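Local structure of erythrocyte membrane protein 1 (Plasmodium falciparum, 2XU0) at residues 346-360 and 466-478. The protein is a parasite adhesion protein of the infected red cell that probably binds host-cell surface receptors, represented here by its N-terminal segment and first Duffy-binding-like domain. The protein carries 10 engineered substitutions. Numbering follows the deposited sequence.
Sequences YCSGDGHDCTQTNLA and YCKTCPLYGVTCT. Engineered in segment 346-360: Ala360 (natural residue Ser).
Cys354 and Cys470 both set SG anti to their own carbonyl carbon (chi1 -56° and -76°), and the two sulfurs meet in a disulfide with chi3 -88°. The CB atoms of Ser348 and His352 border Cys470 SG. Tyr346 CG lies anti to the backbone N, which lays one ring face against Val475. Val475 CG1 stands 4.0 Å from the centroid of the Tyr346 ring, a CH-pi contact over that face. Val475 CG2 touches Tyr346 CG at 3.7 Å and also packs on Cys354 CB. Pro471 CD comes obliquely to the same ring, 4.1 Å from Tyr346 CE2. Cys483 and His485 of strand 483-485 also touch Tyr346.

Backbone bonds flank the disulfide. Val475 N donates to Cys354 O at 2.9 Å, from above the carbonyl plane. Ala360, an engineered residue, gives its N-H to Leu472 O at 3.1 Å. Ala360 CB touches Tyr473 CE2 obliquely, at 3.6 Å. Gly349 N makes a weak bond to Cys467 O. Between the segments, one water accepts from Cys470 N at 2.9 Å and donates to Asp350 OD2. It is also hydrogen-bonded to Ser348 OG.

Cys347, Cys467 and Cys477 carry further disulfides, to Cys370, Cys377 and Cys483. The contact lies at one end of the elongated chain, far from the magnesium and proline sites. In this cystine-rich part of the Duffy-binding-like domain, the disulfide ties the loop after strand 345-346 to the segment leading into strand 475-477. The Val475 N and Ala360 N bonds fix their alignment at two further points, and the water satisfies Cys470 N.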
# COMPACT_ATOMS: atom_id res chain seq x y z
N TYR A 346 -20.12 -20.97 -23.35
CA TYR A 346 -18.69 -21.25 -23.50
C TYR A 346 -18.23 -20.50 -24.74
O TYR A 346 -18.36 -20.97 -25.88
CB TYR A 346 -18.41 -22.75 -23.59
CG TYR A 346 -17.00 -23.18 -23.20
CD1 TYR A 346 -16.79 -24.20 -22.28
CD2 TYR A 346 -15.88 -22.64 -23.84
CE1 TYR A 346 -15.50 -24.65 -21.97
CE2 TYR A 346 -14.59 -23.06 -23.52
CZ TYR A 346 -14.40 -24.07 -22.59
OH TYR A 346 -13.13 -24.49 -22.27
N CYS A 347 -17.69 -19.31 -24.49
CA CYS A 347 -17.19 -18.40 -25.51
C CYS A 347 -15.65 -18.42 -25.53
O CYS A 347 -15.01 -18.97 -24.62
CB CYS A 347 -17.72 -17.00 -25.22
SG CYS A 347 -19.53 -16.93 -25.01
N SER A 348 -15.07 -17.77 -26.54
CA SER A 348 -13.64 -17.57 -26.68
C SER A 348 -13.38 -16.04 -26.66
O SER A 348 -14.34 -15.26 -26.82
CB SER A 348 -13.14 -18.16 -28.00
OG SER A 348 -13.40 -17.33 -29.11
N GLY A 349 -12.11 -15.65 -26.52
CA GLY A 349 -11.69 -14.26 -26.54
C GLY A 349 -11.99 -13.57 -27.86
O GLY A 349 -12.12 -12.34 -27.89
N ASP A 350 -12.11 -14.36 -28.96
CA ASP A 350 -12.44 -13.86 -30.31
C ASP A 350 -13.97 -13.71 -30.53
O ASP A 350 -14.41 -13.34 -31.62
CB ASP A 350 -11.82 -14.76 -31.42
CG ASP A 350 -10.36 -15.16 -31.24
OD1 ASP A 350 -9.48 -14.27 -31.37
OD2 ASP A 350 -10.09 -16.37 -31.04
N GLY A 351 -14.76 -13.99 -29.50
CA GLY A 351 -16.22 -13.93 -29.54
C GLY A 351 -16.88 -15.12 -30.22
O GLY A 351 -18.05 -15.04 -30.61
N HIS A 352 -16.15 -16.24 -30.36
CA HIS A 352 -16.70 -17.47 -30.96
C HIS A 352 -17.50 -18.24 -29.92
O HIS A 352 -17.13 -18.25 -28.74
CB HIS A 352 -15.59 -18.39 -31.50
CG HIS A 352 -14.68 -17.76 -32.51
ND1 HIS A 352 -13.49 -18.37 -32.86
CD2 HIS A 352 -14.82 -16.61 -33.21
CE1 HIS A 352 -12.94 -17.57 -33.76
NE2 HIS A 352 -13.70 -16.50 -34.00
N ASP A 353 -18.58 -18.90 -30.38
CA ASP A 353 -19.37 -19.76 -29.51
C ASP A 353 -18.75 -21.14 -29.67
O ASP A 353 -18.92 -21.79 -30.72
CB ASP A 353 -20.87 -19.72 -29.89
CG ASP A 353 -21.78 -20.67 -29.12
OD1 ASP A 353 -21.28 -21.35 -28.18
OD2 ASP A 353 -22.99 -20.73 -29.45
N CYS A 354 -18.00 -21.59 -28.65
CA CYS A 354 -17.28 -22.86 -28.66
C CYS A 354 -18.18 -24.10 -28.77
O CYS A 354 -17.73 -25.15 -29.24
CB CYS A 354 -16.30 -22.95 -27.48
SG CYS A 354 -15.11 -21.57 -27.41
N THR A 355 -19.48 -23.95 -28.42
CA THR A 355 -20.50 -25.00 -28.53
C THR A 355 -20.91 -25.23 -30.00
O THR A 355 -21.48 -26.28 -30.33
CB THR A 355 -21.71 -24.76 -27.58
OG1 THR A 355 -22.57 -23.76 -28.12
CG2 THR A 355 -21.29 -24.40 -26.16
N GLN A 356 -20.63 -24.26 -30.89
CA GLN A 356 -20.95 -24.34 -32.32
C GLN A 356 -19.75 -24.01 -33.23
O GLN A 356 -19.93 -23.75 -34.42
CB GLN A 356 -22.13 -23.41 -32.65
CG GLN A 356 -23.40 -23.74 -31.87
CD GLN A 356 -24.52 -22.83 -32.26
OE1 GLN A 356 -25.14 -22.98 -33.33
NE2 GLN A 356 -24.80 -21.87 -31.39
N THR A 357 -18.52 -24.04 -32.66
CA THR A 357 -17.27 -23.72 -33.38
C THR A 357 -16.34 -24.92 -33.42
O THR A 357 -16.19 -25.65 -32.43
CB THR A 357 -16.61 -22.46 -32.78
OG1 THR A 357 -17.51 -21.36 -32.91
CG2 THR A 357 -15.27 -22.08 -33.43
N ASN A 358 -15.70 -25.11 -34.58
CA ASN A 358 -14.71 -26.16 -34.82
C ASN A 358 -13.57 -25.55 -35.62
O ASN A 358 -13.65 -25.44 -36.85
CB ASN A 358 -15.34 -27.35 -35.54
CG ASN A 358 -14.57 -28.63 -35.36
OD1 ASN A 358 -13.40 -28.75 -35.75
ND2 ASN A 358 -15.21 -29.62 -34.75
N LEU A 359 -12.51 -25.09 -34.90
CA LEU A 359 -11.34 -24.46 -35.51
C LEU A 359 -10.52 -25.40 -36.42
O LEU A 359 -9.92 -24.93 -37.39
CB LEU A 359 -10.45 -23.77 -34.44
CG LEU A 359 -11.12 -22.71 -33.55
CD1 LEU A 359 -10.20 -22.27 -32.45
CD2 LEU A 359 -11.54 -21.50 -34.34
N ALA A 360 -10.56 -26.72 -36.13
CA ALA A 360 -9.89 -27.78 -36.89
C ALA A 360 -10.43 -27.92 -38.32
O ALA A 360 -9.69 -28.32 -39.21
CB ALA A 360 -10.04 -29.10 -36.15
N TYR A 466 -10.48 -17.94 -19.57
CA TYR A 466 -11.82 -17.80 -20.16
C TYR A 466 -11.79 -17.11 -21.52
O TYR A 466 -12.77 -17.16 -22.25
CB TYR A 466 -12.77 -17.09 -19.18
CG TYR A 466 -12.81 -17.78 -17.84
CD1 TYR A 466 -13.24 -19.10 -17.72
CD2 TYR A 466 -12.33 -17.15 -16.69
CE1 TYR A 466 -13.20 -19.77 -16.50
CE2 TYR A 466 -12.30 -17.81 -15.46
CZ TYR A 466 -12.73 -19.12 -15.37
OH TYR A 466 -12.73 -19.78 -14.16
N CYS A 467 -10.65 -16.49 -21.87
CA CYS A 467 -10.40 -15.74 -23.10
C CYS A 467 -9.64 -16.52 -24.15
O CYS A 467 -9.49 -16.02 -25.27
CB CYS A 467 -9.70 -14.42 -22.78
SG CYS A 467 -10.63 -13.36 -21.67
N LYS A 468 -9.15 -17.74 -23.81
CA LYS A 468 -8.39 -18.55 -24.77
C LYS A 468 -9.25 -18.87 -26.00
O LYS A 468 -10.49 -18.79 -25.92
CB LYS A 468 -7.87 -19.85 -24.14
CG LYS A 468 -6.76 -19.63 -23.12
CD LYS A 468 -6.34 -20.94 -22.46
CE LYS A 468 -5.04 -20.82 -21.70
NZ LYS A 468 -5.18 -20.07 -20.42
N THR A 469 -8.59 -19.19 -27.14
CA THR A 469 -9.28 -19.58 -28.38
C THR A 469 -10.05 -20.87 -28.07
O THR A 469 -9.62 -21.63 -27.21
CB THR A 469 -8.29 -19.80 -29.54
OG1 THR A 469 -7.35 -20.82 -29.19
CG2 THR A 469 -7.56 -18.54 -29.96
N CYS A 470 -11.20 -21.10 -28.74
CA CYS A 470 -12.01 -22.31 -28.53
C CYS A 470 -11.16 -23.57 -28.54
O CYS A 470 -10.35 -23.71 -29.46
CB CYS A 470 -13.10 -22.42 -29.60
SG CYS A 470 -14.50 -21.32 -29.35
N PRO A 471 -11.47 -24.59 -27.68
CA PRO A 471 -10.81 -25.90 -27.85
C PRO A 471 -11.05 -26.38 -29.29
O PRO A 471 -12.17 -26.23 -29.77
CB PRO A 471 -11.50 -26.78 -26.80
CG PRO A 471 -12.01 -25.81 -25.78
CD PRO A 471 -12.47 -24.63 -26.60
N LEU A 472 -9.98 -26.80 -30.00
CA LEU A 472 -9.93 -27.19 -31.43
C LEU A 472 -11.14 -27.83 -32.10
O LEU A 472 -11.44 -27.50 -33.25
CB LEU A 472 -8.67 -28.02 -31.77
CG LEU A 472 -7.30 -27.33 -31.66
CD1 LEU A 472 -6.19 -28.34 -31.80
CD2 LEU A 472 -7.14 -26.24 -32.72
N TYR A 473 -11.77 -28.81 -31.43
CA TYR A 473 -12.91 -29.58 -31.97
C TYR A 473 -14.27 -29.16 -31.39
O TYR A 473 -15.28 -29.83 -31.62
CB TYR A 473 -12.65 -31.10 -31.79
CG TYR A 473 -11.22 -31.48 -32.09
CD1 TYR A 473 -10.35 -31.84 -31.06
CD2 TYR A 473 -10.71 -31.38 -33.38
CE1 TYR A 473 -9.01 -32.14 -31.33
CE2 TYR A 473 -9.37 -31.67 -33.65
CZ TYR A 473 -8.53 -32.05 -32.62
OH TYR A 473 -7.21 -32.33 -32.91
N GLY A 474 -14.27 -28.03 -30.67
CA GLY A 474 -15.45 -27.48 -30.02
C GLY A 474 -15.74 -28.07 -28.65
O GLY A 474 -14.97 -28.90 -28.14
N VAL A 475 -16.85 -27.62 -28.04
CA VAL A 475 -17.31 -28.10 -26.73
C VAL A 475 -18.77 -28.56 -26.77
O VAL A 475 -19.57 -28.01 -27.53
CB VAL A 475 -17.03 -27.14 -25.52
CG1 VAL A 475 -15.55 -26.81 -25.38
CG2 VAL A 475 -17.87 -25.87 -25.58
N THR A 476 -19.10 -29.56 -25.95
CA THR A 476 -20.46 -30.08 -25.79
C THR A 476 -20.85 -29.90 -24.34
O THR A 476 -20.17 -30.39 -23.43
CB THR A 476 -20.60 -31.53 -26.30
OG1 THR A 476 -20.30 -31.55 -27.70
CG2 THR A 476 -22.01 -32.09 -26.10
N CYS A 477 -21.92 -29.14 -24.14
CA CYS A 477 -22.46 -28.86 -22.83
C CYS A 477 -23.71 -29.72 -22.66
O CYS A 477 -24.60 -29.70 -23.51
CB CYS A 477 -22.74 -27.37 -22.67
SG CYS A 477 -21.29 -26.31 -22.95
N THR A 478 -23.71 -30.54 -21.60
CA THR A 478 -24.80 -31.46 -21.27
C THR A 478 -25.89 -30.75 -20.45
O THR A 478 -25.71 -29.58 -20.07
CB THR A 478 -24.26 -32.72 -20.55
OG1 THR A 478 -23.62 -32.35 -19.32
CG2 THR A 478 -23.31 -33.54 -21.42
O HOH W 1 -14.60 -19.34 -22.07
O HOH W 2 -12.42 -20.17 -24.32
O HOH W 3 -11.68 -18.97 -30.69